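Local coordinates for secreted effector protein sseI (Salmonella enterica subsp. enterica serovar Typhimurium, PDB 4G29), which acts as a secreted virulence effector, its catalytic domain having a papain-like fold of the cysteine protease superfamily and probably working as a cysteine-dependent enzyme, at residues A[136-139]-A[143-146]; A[44-49]-A[79-84]; A[70-75]-A[169-174]; A[14-19]-A[90-95]. One frame throughout, in Å; residues are numbered along the deposited sequence.

Overall arrangement
One antiparallel sheet unites most of these contacts. Contact 1 joins strand 132-138 to helix 141-147, contact 2 lays helix 42-55 on strand 78-87, and contact 4 brings the N-terminal segment 14-19 to strand 90-95, the sheet neighbour of 78-87. The centres of contacts 1 and 2 are about 10 Å apart and those of 2 and 4 about 15 Å apart; contact 3, a loop-helix contact at the periphery, has its centre about 31 Å from that of contact 4. Along the chain, contact 4 encloses contact 2, contact 3 crosses both, and contact 1 is nested within contact 3. His80 and Asp95 link contacts 2 and 4, consistent with a Cys-His-Asp triad completed by Cys42.

Contact 1 of 4, residues A[136-139]-A[143-146]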
loop_
_atom_site.group_PDB
_atom_site.type_symbol
_atom_site.label_atom_id
_atom_site.label_comp_id
_atom_site.label_asym_id
_atom_site.label_seq_id
_atom_site.Cartn_x
_atom_site.Cartn_y
_atom_site.Cartn_z
ATOM N N THR A 136 2.100 -8.515 2.486
ATOM C CA THR A 136 1.543 -9.351 3.492
ATOM C C THR A 136 0.672 -8.424 4.375
ATOM O O THR A 136 1.064 -7.291 4.613
ATOM C CB THR A 136 2.637 -10.011 4.389
ATOM O OG1 THR A 136 3.585 -10.717 3.593
ATOM C CG2 THR A 136 2.010 -10.922 5.503
ATOM N N ASP A 137 -0.516 -8.890 4.766
ATOM C CA ASP A 137 -1.356 -8.220 5.763
ATOM C C ASP A 137 -1.084 -8.695 7.186
ATOM O O ASP A 137 -0.935 -9.912 7.456
ATOM C CB ASP A 137 -2.846 -8.389 5.409
ATOM C CG ASP A 137 -3.248 -7.717 4.118
ATOM O OD1 ASP A 137 -2.613 -6.750 3.720
ATOM O OD2 ASP A 137 -4.235 -8.170 3.487
ATOM N N PHE A 138 -1.094 -7.740 8.117
ATOM C CA PHE A 138 -0.762 -7.972 9.523
ATOM C C PHE A 138 -1.828 -7.353 10.395
ATOM O O PHE A 138 -2.490 -6.378 10.020
ATOM C CB PHE A 138 0.590 -7.325 9.859
ATOM C CG PHE A 138 1.718 -7.855 9.082
ATOM C CD1 PHE A 138 2.447 -8.919 9.570
ATOM C CD2 PHE A 138 2.130 -7.269 7.879
ATOM C CE1 PHE A 138 3.523 -9.426 8.862
ATOM C CE2 PHE A 138 3.253 -7.794 7.206
ATOM C CZ PHE A 138 3.902 -8.843 7.684
ATOM N N SER A 139 -1.984 -7.886 11.601
ATOM C CA SER A 139 -2.952 -7.320 12.530
ATOM C C SER A 139 -2.363 -6.119 13.264
ATOM O O SER A 139 -3.103 -5.339 13.856
ATOM C CB SER A 139 -3.401 -8.409 13.522
ATOM O OG SER A 139 -2.285 -8.699 14.350
ATOM N N ILE A 143 4.386 -4.657 13.689
ATOM C CA ILE A 143 4.760 -5.934 13.034
ATOM C C ILE A 143 4.943 -5.783 11.525
ATOM O O ILE A 143 5.942 -6.255 10.955
ATOM C CB ILE A 143 3.748 -7.022 13.386
ATOM C CG1 ILE A 143 3.730 -7.208 14.893
ATOM C CG2 ILE A 143 4.055 -8.307 12.663
ATOM C CD1 ILE A 143 5.019 -7.679 15.536
ATOM N N ALA A 144 3.998 -5.084 10.896
ATOM C CA ALA A 144 4.031 -4.795 9.469
ATOM C C ALA A 144 5.342 -4.036 9.157
ATOM O O ALA A 144 6.077 -4.404 8.253
ATOM C CB ALA A 144 2.774 -4.002 9.043
ATOM N N ALA A 145 5.628 -2.996 9.938
ATOM C CA ALA A 145 6.768 -2.139 9.677
ATOM C C ALA A 145 8.085 -2.930 9.791
ATOM O O ALA A 145 9.034 -2.727 9.016
ATOM C CB ALA A 145 6.731 -0.959 10.667
ATOM N N ASN A 146 8.139 -3.816 10.785
ATOM C CA ASN A 146 9.329 -4.625 11.011
ATOM C C ASN A 146 9.569 -5.665 9.927
ATOM O O ASN A 146 10.711 -5.855 9.509
ATOM C CB ASN A 146 9.290 -5.303 12.380
ATOM C CG ASN A 146 10.493 -6.254 12.583
ATOM O OD1 ASN A 146 10.365 -7.494 12.450
ATOM N ND2 ASN A 146 11.671 -5.672 12.800
#
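Thr136 OG1 is gripped by two groups, Tyr148 OH and Gly162 O, and the strand that carries it presents Phe138 to Ile143 and Ala144 of the following helix. Within the papain-like domain a short connection leads from strand 132-138 of the antiparallel sheet to helix 141-147, which packs back against the strand's last residue. Phe138 carries the contact. Its CG is anti to the carbonyl carbon and beside the backbone N (chi1 -61°), which swings the ring across to the helix. There the alpha carbon of Ala144 lies over one face, 3.9 Å from the ring centroid and 27° off the normal, a CH-pi contact. Ala144 CB reaches the rim at Phe138 CD2, 3.5 Å away. A residue with so short a side chain suits this place, because it lets the helix backbone itself come down onto the ring. The opposite face is covered from within the strand by Thr136 CG2, 3.5 Å above the plane, so the ring has Thr136 CG2 on one face and Ala144 CA on the other, both toward its rim. Ile143 crosses Phe138 at about a right angle and uses its branch: CG2, anti to the backbone N, turns to the ring, whereas the CG1 arm leads away. The beginning of the helix is tied down by the hydrogen bond between Ile143 N and Asn140 OD1, and backbone hydrogen bonding of Phe138 with Tyr63 holds the strand to its neighbour in the sheet. At the other side of the ring from CD2, Phe138 CD1 meets Ile143 CG2 at 3.5 Å.

Contact 2 of 4, residues A[44-49]-A[79-84]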
loop_
_atom_site.group_PDB
_atom_site.type_symbol
_atom_site.label_atom_id
_atom_site.label_comp_id
_atom_site.label_asym_id
_atom_site.label_seq_id
_atom_site.Cartn_x
_atom_site.Cartn_y
_atom_site.Cartn_z
ATOM N N SER A 44 3.991 6.355 9.031
ATOM C CA SER A 44 3.361 7.190 10.081
ATOM C C SER A 44 1.840 7.361 9.868
ATOM O O SER A 44 1.146 7.792 10.772
ATOM C CB SER A 44 4.033 8.586 10.206
ATOM O OG SER A 44 3.660 9.465 9.144
ATOM N N LEU A 45 1.365 7.130 8.634
ATOM C CA LEU A 45 -0.045 7.261 8.311
ATOM C C LEU A 45 -0.831 6.007 8.693
ATOM O O LEU A 45 -2.077 6.079 8.715
ATOM C CB LEU A 45 -0.257 7.608 6.842
ATOM C CG LEU A 45 0.061 9.027 6.437
ATOM C CD1 LEU A 45 0.279 9.160 4.908
ATOM C CD2 LEU A 45 -0.978 10.039 6.916
HETATM N N MSE A 46 -0.187 4.882 9.006
HETATM C CA MSE A 46 -0.949 3.657 9.282
HETATM C C MSE A 46 -1.938 3.835 10.437
HETATM O O MSE A 46 -3.135 3.540 10.309
HETATM C CB MSE A 46 -0.040 2.443 9.545
HETATM C CG MSE A 46 0.582 1.902 8.238
HETATM SE SE MSE A 46 1.416 0.124 8.559
HETATM C CE MSE A 46 3.077 0.879 9.303
ATOM N N THR A 47 -1.429 4.297 11.582
ATOM C CA THR A 47 -2.248 4.399 12.780
ATOM C C THR A 47 -3.390 5.394 12.560
ATOM O O THR A 47 -4.578 5.068 12.814
ATOM C CB THR A 47 -1.391 4.669 13.998
ATOM O OG1 THR A 47 -0.616 3.491 14.257
ATOM C CG2 THR A 47 -2.241 5.068 15.210
ATOM N N PRO A 48 -3.079 6.618 12.053
ATOM C CA PRO A 48 -4.170 7.542 11.884
ATOM C C PRO A 48 -5.254 7.097 10.907
ATOM O O PRO A 48 -6.455 7.242 11.174
ATOM C CB PRO A 48 -3.501 8.811 11.368
ATOM C CG PRO A 48 -2.041 8.615 11.527
ATOM C CD PRO A 48 -1.749 7.257 11.963
ATOM N N VAL A 49 -4.841 6.520 9.792
ATOM C CA VAL A 49 -5.784 5.963 8.819
ATOM C C VAL A 49 -6.602 4.824 9.405
ATOM O O VAL A 49 -7.853 4.772 9.153
ATOM C CB VAL A 49 -5.086 5.578 7.483
ATOM C CG1 VAL A 49 -6.007 4.761 6.538
ATOM C CG2 VAL A 49 -4.606 6.842 6.799
ATOM N N ASN A 79 9.901 -0.045 0.124
ATOM C CA ASN A 79 8.761 -0.468 0.931
ATOM C C ASN A 79 7.600 0.505 0.795
ATOM O O ASN A 79 7.738 1.671 0.308
ATOM C CB ASN A 79 9.160 -0.826 2.369
ATOM C CG ASN A 79 9.559 0.383 3.197
ATOM O OD1 ASN A 79 9.566 1.507 2.670
ATOM N ND2 ASN A 79 9.866 0.187 4.503
ATOM N N HIS A 80 6.437 0.043 1.187
ATOM C CA HIS A 80 5.247 0.853 1.206
ATOM C C HIS A 80 4.234 0.187 2.160
ATOM O O HIS A 80 4.352 -0.995 2.487
ATOM C CB HIS A 80 4.638 0.984 -0.194
ATOM C CG HIS A 80 3.568 2.030 -0.302
ATOM N ND1 HIS A 80 3.784 3.359 -0.004
ATOM C CD2 HIS A 80 2.265 1.935 -0.671
ATOM C CE1 HIS A 80 2.662 4.029 -0.186
ATOM N NE2 HIS A 80 1.717 3.182 -0.572
ATOM N N PHE A 81 3.300 0.986 2.616
ATOM C CA PHE A 81 2.278 0.554 3.589
ATOM C C PHE A 81 0.911 1.112 3.269
ATOM O O PHE A 81 0.757 2.296 2.933
ATOM C CB PHE A 81 2.673 0.912 5.024
ATOM C CG PHE A 81 3.986 0.303 5.436
ATOM C CD1 PHE A 81 4.034 -0.973 5.927
ATOM C CD2 PHE A 81 5.147 1.020 5.323
ATOM C CE1 PHE A 81 5.211 -1.539 6.256
ATOM C CE2 PHE A 81 6.343 0.417 5.674
ATOM C CZ PHE A 81 6.358 -0.834 6.113
ATOM N N ALA A 82 -0.102 0.276 3.421
ATOM C CA ALA A 82 -1.465 0.720 3.242
ATOM C C ALA A 82 -2.309 0.099 4.377
ATOM O O ALA A 82 -1.815 -0.764 5.095
ATOM C CB ALA A 82 -2.024 0.298 1.848
ATOM N N VAL A 83 -3.568 0.461 4.447
ATOM C CA VAL A 83 -4.473 -0.100 5.484
ATOM C C VAL A 83 -5.699 -0.702 4.802
ATOM O O VAL A 83 -6.247 -0.106 3.873
ATOM C CB VAL A 83 -4.846 0.964 6.553
ATOM C CG1 VAL A 83 -5.600 0.350 7.709
ATOM C CG2 VAL A 83 -3.586 1.716 7.092
ATOM N N VAL A 84 -6.088 -1.894 5.239
ATOM C CA VAL A 84 -7.176 -2.650 4.632
ATOM C C VAL A 84 -8.272 -2.848 5.676
ATOM O O VAL A 84 -8.002 -3.103 6.871
ATOM C CB VAL A 84 -6.702 -4.058 4.222
ATOM C CG1 VAL A 84 -7.726 -4.720 3.316
ATOM C CG2 VAL A 84 -5.319 -4.028 3.642
#
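Met46, present as selenomethionine, lays its end against Phe81. The selenium touches Phe81 CB at 3.8 Å and stands oblique to the ring, 4.7 Å from its centroid, a Met-aromatic contact. The bend at chi3 (-81°) then folds CE over one face, 4.2 Å from the centroid, where its C-H groups meet the pi cloud. A long, flexible and polarisable chain suits the interface between helix and strand. Two residues along the strand, Val83 CG2 touches both Met46 O, at 3.7 Å, and Val49 CG1, at 3.9 Å; the two valines pass side by side, pointing opposite ways, and their compact branches allow the helix and strand to pack closely.

What positions these residues is the helix backbone, where Val49 N bonds to Leu45 O, and the strand, which turns Phe81 and Val83 toward the helix. His80, just before Phe81 on the strand, hydrogen-bonds through NE2 to Asp95 OD1, consistent with a Cys-His-Asp triad that Cys42 would complete.

Helix segment 44-49 runs almost parallel to strand segment 79-84, 5° apart with axes 8.0 Å away, and helix 42-55 covers the sheet where strand 78-87 lies between strands 61-69 and 90-95.

Contact 3 of 4, residues A[70-75]-A[169-174]; sequences DKPTEE and PRWFNT
Aromatic and apolar contacts come first: Trp171, at the start of helix 170-176, faces the loop residues Asp70, Lys71 and Pro72. Its broad, flat indole spans these three successive residues. The alpha carbon of Lys71 lies over the six-membered ring, 4.2 Å from its centroid and 19° off the normal, a CH-pi contact made by the backbone while the lysine side chain leads elsewhere. The Pro72 side chain points toward the oncoming indole and sets CD obliquely against Trp171 CZ3 at 3.7 Å. Trp171 CG sits between the backbone N and the carbonyl carbon (chi1 71°), a torsion that sends the indole out to the loop. Its other face is lined by Phe172 CB from its own helix. Asp70 O lies obliquely to the ring on the Lys71 side, 3.8 Å from Trp171 CZ2.

The loop contains a type I beta turn from Lys71 to Glu74, between strands 61-69 and 78-87 of the papain-like domain, and the contact joins it near the surface to helix 170-176, the last one modelled.

Polar bonds fix each partner separately. Glu74 OE1 takes the N-H of Asp70, 2.9 Å from Asp70 N, on the syn side of the carboxylate, bracing the turn. The acid of Asp70 is directed instead to Lys131, with which OD1 forms a salt bridge. Pro169, at the N-cap position, gives its O to three donors: Phe172 N, Asn173 N and, from above the carbonyl plane, Asn173 ND2, 3.2 Å away.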
loop_
_atom_site.group_PDB
_atom_site.type_symbol
_atom_site.label_atom_id
_atom_site.label_comp_id
_atom_site.label_asym_id
_atom_site.label_seq_id
_atom_site.Cartn_x
_atom_site.Cartn_y
_atom_site.Cartn_z
ATOM N N ASP A 70 12.914 -3.746 -8.111
ATOM C CA ASP A 70 13.250 -3.400 -9.499
ATOM C C ASP A 70 14.108 -4.456 -10.165
ATOM O O ASP A 70 14.000 -4.701 -11.376
ATOM C CB ASP A 70 14.038 -2.101 -9.518
ATOM C CG ASP A 70 13.206 -0.901 -9.145
ATOM O OD1 ASP A 70 12.019 -0.861 -9.505
ATOM O OD2 ASP A 70 13.764 0.030 -8.511
ATOM N N LYS A 71 14.992 -5.080 -9.393
ATOM C CA LYS A 71 15.929 -6.086 -9.930
ATOM C C LYS A 71 16.400 -7.048 -8.819
ATOM O O LYS A 71 16.353 -6.677 -7.654
ATOM C CB LYS A 71 17.139 -5.379 -10.562
ATOM C CG LYS A 71 17.883 -4.427 -9.658
ATOM C CD LYS A 71 19.080 -3.773 -10.343
ATOM C CE LYS A 71 19.996 -3.104 -9.305
ATOM N NZ LYS A 71 21.132 -2.317 -9.892
ATOM N N PRO A 72 16.890 -8.261 -9.171
ATOM C CA PRO A 72 17.245 -9.254 -8.148
ATOM C C PRO A 72 18.397 -8.855 -7.236
ATOM O O PRO A 72 18.519 -9.391 -6.137
ATOM C CB PRO A 72 17.723 -10.481 -8.976
ATOM C CG PRO A 72 17.461 -10.180 -10.352
ATOM C CD PRO A 72 17.120 -8.762 -10.537
ATOM N N THR A 73 19.255 -7.951 -7.715
ATOM C CA THR A 73 20.463 -7.562 -6.991
ATOM C C THR A 73 20.288 -6.296 -6.146
ATOM O O THR A 73 21.244 -5.808 -5.558
ATOM C CB THR A 73 21.682 -7.350 -7.960
ATOM O OG1 THR A 73 21.404 -6.276 -8.882
ATOM C CG2 THR A 73 21.974 -8.618 -8.695
ATOM N N GLU A 74 19.073 -5.752 -6.123
ATOM C CA GLU A 74 18.806 -4.552 -5.353
ATOM C C GLU A 74 19.112 -4.836 -3.912
ATOM O O GLU A 74 18.698 -5.848 -3.398
ATOM C CB GLU A 74 17.332 -4.222 -5.482
ATOM C CG GLU A 74 16.954 -2.910 -4.945
ATOM C CD GLU A 74 15.568 -2.512 -5.406
ATOM O OE1 GLU A 74 14.819 -3.392 -5.912
ATOM O OE2 GLU A 74 15.243 -1.321 -5.251
ATOM N N GLU A 75 19.842 -3.944 -3.261
ATOM C CA GLU A 75 20.271 -4.201 -1.893
ATOM C C GLU A 75 19.185 -4.004 -0.853
ATOM O O GLU A 75 19.149 -4.736 0.132
ATOM C CB GLU A 75 21.484 -3.322 -1.569
ATOM C CG GLU A 75 22.755 -3.734 -2.337
ATOM C CD GLU A 75 23.991 -3.074 -1.769
ATOM O OE1 GLU A 75 24.369 -3.380 -0.606
ATOM O OE2 GLU A 75 24.561 -2.212 -2.470
ATOM N N PRO A 169 6.749 -10.399 -12.601
ATOM C CA PRO A 169 7.399 -10.057 -13.866
ATOM C C PRO A 169 8.236 -11.212 -14.404
ATOM O O PRO A 169 8.707 -12.086 -13.627
ATOM C CB PRO A 169 8.283 -8.884 -13.545
ATOM C CG PRO A 169 8.193 -8.647 -12.111
ATOM C CD PRO A 169 7.134 -9.488 -11.497
ATOM N N ARG A 170 8.393 -11.208 -15.725
ATOM C CA ARG A 170 9.176 -12.244 -16.383
ATOM C C ARG A 170 10.564 -12.382 -15.755
ATOM O O ARG A 170 11.016 -13.502 -15.528
ATOM C CB ARG A 170 9.203 -12.027 -17.906
ATOM C CG ARG A 170 7.832 -12.397 -18.555
ATOM C CD ARG A 170 7.812 -12.354 -20.116
ATOM N NE ARG A 170 8.773 -13.254 -20.765
ATOM C CZ ARG A 170 8.892 -13.417 -22.087
ATOM N NH1 ARG A 170 8.090 -12.772 -22.940
ATOM N NH2 ARG A 170 9.807 -14.247 -22.571
ATOM N N TRP A 171 11.243 -11.285 -15.458
ATOM C CA TRP A 171 12.563 -11.399 -14.871
ATOM C C TRP A 171 12.563 -12.198 -13.570
ATOM O O TRP A 171 13.509 -12.922 -13.297
ATOM C CB TRP A 171 13.248 -10.053 -14.685
ATOM C CG TRP A 171 12.701 -9.151 -13.616
ATOM C CD1 TRP A 171 11.867 -8.085 -13.808
ATOM C CD2 TRP A 171 12.940 -9.211 -12.183
ATOM N NE1 TRP A 171 11.576 -7.488 -12.611
ATOM C CE2 TRP A 171 12.211 -8.155 -11.596
ATOM C CE3 TRP A 171 13.680 -10.051 -11.359
ATOM C CZ2 TRP A 171 12.234 -7.904 -10.209
ATOM C CZ3 TRP A 171 13.674 -9.841 -9.993
ATOM C CH2 TRP A 171 12.970 -8.753 -9.425
ATOM N N PHE A 172 11.511 -12.088 -12.754
ATOM C CA PHE A 172 11.530 -12.768 -11.475
ATOM C C PHE A 172 11.279 -14.244 -11.667
ATOM O O PHE A 172 11.927 -15.085 -11.039
ATOM C CB PHE A 172 10.458 -12.151 -10.553
ATOM C CG PHE A 172 10.278 -12.854 -9.264
ATOM C CD1 PHE A 172 11.290 -12.921 -8.304
ATOM C CD2 PHE A 172 9.083 -13.416 -8.964
ATOM C CE1 PHE A 172 11.055 -13.550 -7.079
ATOM C CE2 PHE A 172 8.837 -14.040 -7.740
ATOM C CZ PHE A 172 9.809 -14.113 -6.810
ATOM N N ASN A 173 10.375 -14.579 -12.593
ATOM C CA ASN A 173 10.139 -15.986 -12.885
ATOM C C ASN A 173 11.382 -16.656 -13.469
ATOM O O ASN A 173 11.720 -17.792 -13.071
ATOM C CB ASN A 173 8.900 -16.158 -13.761
ATOM C CG ASN A 173 7.630 -15.968 -12.944
ATOM O OD1 ASN A 173 7.200 -16.890 -12.261
ATOM N ND2 ASN A 173 7.109 -14.740 -12.910
ATOM N N THR A 174 12.125 -15.919 -14.302
ATOM C CA THR A 174 13.381 -16.441 -14.854
ATOM C C THR A 174 14.423 -16.569 -13.748
ATOM O O THR A 174 15.079 -17.604 -13.599
ATOM C CB THR A 174 13.921 -15.553 -15.970
ATOM O OG1 THR A 174 12.981 -15.577 -17.063
ATOM C CG2 THR A 174 15.344 -16.047 -16.456
#

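Contact 4 of 4, residues A[14-19]-A[90-95]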
loop_
_atom_site.group_PDB
_atom_site.type_symbol
_atom_site.label_atom_id
_atom_site.label_comp_id
_atom_site.label_asym_id
_atom_site.label_seq_id
_atom_site.Cartn_x
_atom_site.Cartn_y
_atom_site.Cartn_z
ATOM N N SER A 14 -16.474 4.369 -5.830
ATOM C CA SER A 14 -17.842 4.847 -5.565
ATOM C C SER A 14 -18.645 3.827 -4.762
ATOM O O SER A 14 -19.721 4.171 -4.244
ATOM C CB SER A 14 -18.578 5.138 -6.881
ATOM O OG SER A 14 -18.040 6.312 -7.439
ATOM N N ASP A 15 -18.106 2.604 -4.654
ATOM C CA ASP A 15 -18.633 1.507 -3.817
ATOM C C ASP A 15 -18.830 1.959 -2.367
ATOM O O ASP A 15 -19.741 1.486 -1.680
ATOM C CB ASP A 15 -17.668 0.295 -3.788
ATOM C CG ASP A 15 -17.570 -0.477 -5.120
ATOM O OD1 ASP A 15 -18.264 -0.178 -6.128
ATOM O OD2 ASP A 15 -16.751 -1.433 -5.143
ATOM N N ILE A 16 -17.937 2.833 -1.897
ATOM C CA ILE A 16 -18.031 3.476 -0.567
ATOM C C ILE A 16 -17.868 4.957 -0.830
ATOM O O ILE A 16 -17.463 5.318 -1.921
ATOM C CB ILE A 16 -16.934 2.953 0.436
ATOM C CG1 ILE A 16 -15.554 3.020 -0.203
ATOM C CG2 ILE A 16 -17.314 1.514 0.931
ATOM C CD1 ILE A 16 -14.391 2.877 0.776
ATOM N N ASP A 17 -18.137 5.827 0.143
ATOM C CA ASP A 17 -17.994 7.264 -0.153
ATOM C C ASP A 17 -16.521 7.707 -0.028
ATOM O O ASP A 17 -16.146 8.498 0.855
ATOM C CB ASP A 17 -18.923 8.135 0.669
ATOM C CG ASP A 17 -19.156 9.508 0.015
ATOM O OD1 ASP A 17 -18.364 9.935 -0.891
ATOM O OD2 ASP A 17 -20.137 10.161 0.405
ATOM N N ALA A 18 -15.692 7.188 -0.935
ATOM C CA ALA A 18 -14.265 7.462 -0.886
ATOM C C ALA A 18 -13.931 8.938 -1.065
ATOM O O ALA A 18 -13.022 9.456 -0.407
ATOM C CB ALA A 18 -13.516 6.630 -1.929
ATOM N N ALA A 19 -14.667 9.632 -1.931
ATOM C CA ALA A 19 -14.377 11.045 -2.167
ATOM C C ALA A 19 -14.620 11.839 -0.885
ATOM O O ALA A 19 -13.787 12.667 -0.486
ATOM C CB ALA A 19 -15.226 11.597 -3.315
ATOM N N LYS A 90 -16.920 -6.739 1.994
ATOM C CA LYS A 90 -15.869 -6.478 1.010
ATOM C C LYS A 90 -14.731 -5.709 1.663
ATOM O O LYS A 90 -14.967 -4.895 2.564
ATOM C CB LYS A 90 -16.399 -5.716 -0.199
ATOM C CG LYS A 90 -17.499 -6.458 -0.915
ATOM C CD LYS A 90 -17.971 -5.687 -2.139
ATOM C CE LYS A 90 -18.893 -4.551 -1.744
ATOM N NZ LYS A 90 -20.266 -5.028 -1.345
ATOM N N ASP A 91 -13.520 -6.004 1.205
ATOM C CA ASP A 91 -12.303 -5.294 1.641
ATOM C C ASP A 91 -12.063 -4.035 0.814
ATOM O O ASP A 91 -12.222 -4.037 -0.402
ATOM C CB ASP A 91 -11.103 -6.215 1.528
ATOM C CG ASP A 91 -10.978 -7.204 2.716
ATOM O OD1 ASP A 91 -11.731 -7.075 3.704
ATOM O OD2 ASP A 91 -10.096 -8.120 2.658
ATOM N N TYR A 92 -11.675 -2.958 1.508
ATOM C CA TYR A 92 -11.190 -1.718 0.900
ATOM C C TYR A 92 -9.775 -1.382 1.412
ATOM O O TYR A 92 -9.429 -1.675 2.551
ATOM C CB TYR A 92 -12.192 -0.592 1.235
ATOM C CG TYR A 92 -13.532 -0.885 0.621
ATOM C CD1 TYR A 92 -13.819 -0.518 -0.692
ATOM C CD2 TYR A 92 -14.460 -1.646 1.308
ATOM C CE1 TYR A 92 -15.051 -0.807 -1.249
ATOM C CE2 TYR A 92 -15.657 -1.954 0.760
ATOM C CZ TYR A 92 -15.950 -1.534 -0.531
ATOM O OH TYR A 92 -17.173 -1.832 -1.118
ATOM N N VAL A 93 -8.988 -0.789 0.540
ATOM C CA VAL A 93 -7.634 -0.386 0.842
ATOM C C VAL A 93 -7.601 1.132 0.792
ATOM O O VAL A 93 -7.948 1.730 -0.214
ATOM C CB VAL A 93 -6.625 -0.965 -0.126
ATOM C CG1 VAL A 93 -5.202 -0.617 0.316
ATOM C CG2 VAL A 93 -6.783 -2.510 -0.203
ATOM N N PHE A 94 -7.225 1.729 1.916
ATOM C CA PHE A 94 -6.869 3.140 2.002
ATOM C C PHE A 94 -5.353 3.231 1.833
ATOM O O PHE A 94 -4.557 2.722 2.670
ATOM C CB PHE A 94 -7.313 3.712 3.344
ATOM C CG PHE A 94 -8.781 4.045 3.450
ATOM C CD1 PHE A 94 -9.764 3.065 3.375
ATOM C CD2 PHE A 94 -9.165 5.347 3.808
ATOM C CE1 PHE A 94 -11.139 3.391 3.537
ATOM C CE2 PHE A 94 -10.461 5.665 4.000
ATOM C CZ PHE A 94 -11.484 4.696 3.834
ATOM N N ASP A 95 -4.938 3.870 0.751
ATOM C CA ASP A 95 -3.531 4.023 0.438
ATOM C C ASP A 95 -3.306 5.462 0.016
ATOM O O ASP A 95 -3.088 5.764 -1.162
ATOM C CB ASP A 95 -3.158 3.018 -0.668
ATOM C CG ASP A 95 -1.666 3.002 -1.021
ATOM O OD1 ASP A 95 -0.889 3.755 -0.422
ATOM O OD2 ASP A 95 -1.307 2.199 -1.930
HETATM O O HOH W 1 -16.192 -3.327 -3.479
#
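Ile16 leans over the ring of Tyr92, and its branches can be traced outward from CB. At CB the chain forks. CG2, beside the backbone N, stands over one face of the tyrosine ring, 3.9 Å from the centroid and 19° off the normal, and comes closest to Tyr92 CZ at 3.6 Å. CG1 lies between the backbone N and the carbonyl carbon (chi1 51°) and runs alongside Tyr92 CD1 and CE1. From there Ile16 CD1 reaches Tyr92 CD1 at 3.7 Å and stretches on to Phe94 CE1, 4.3 Å away. A beta-branched isoleucine suits the place, since two arms cover the length of one ring while the tip reaches the next.

The segment is the link into the first helix, 18-26. Asp17 is the centre of an inverse gamma turn, closed by Ala18 N to Ile16 O, and as N-cap its OD1 accepts from Ala20 N. The N-terminal segment is laid against strand 90-95 of the antiparallel papain-like sheet, with Ile114 of strand 113-116 and Phe58 also touching Ile16.

Asp15 approaches from a different quarter. Its CB lies near the plane of the tyrosine ring at its edge, 3.4 Å from Tyr92 OH, with carboxylate and ring planes 82° apart. A water bridges the polar ends: it donates to Asp15 OD2 at 2.6 Å and is 3.0 Å from Tyr92 OH. Tyrosine thus offers an apolar face to Ile16 and a hydroxyl to the water. Lys90 NZ, at 6.3 Å from Asp15 OD2, is too far for a salt bridge, though its charge may favour the carboxylate.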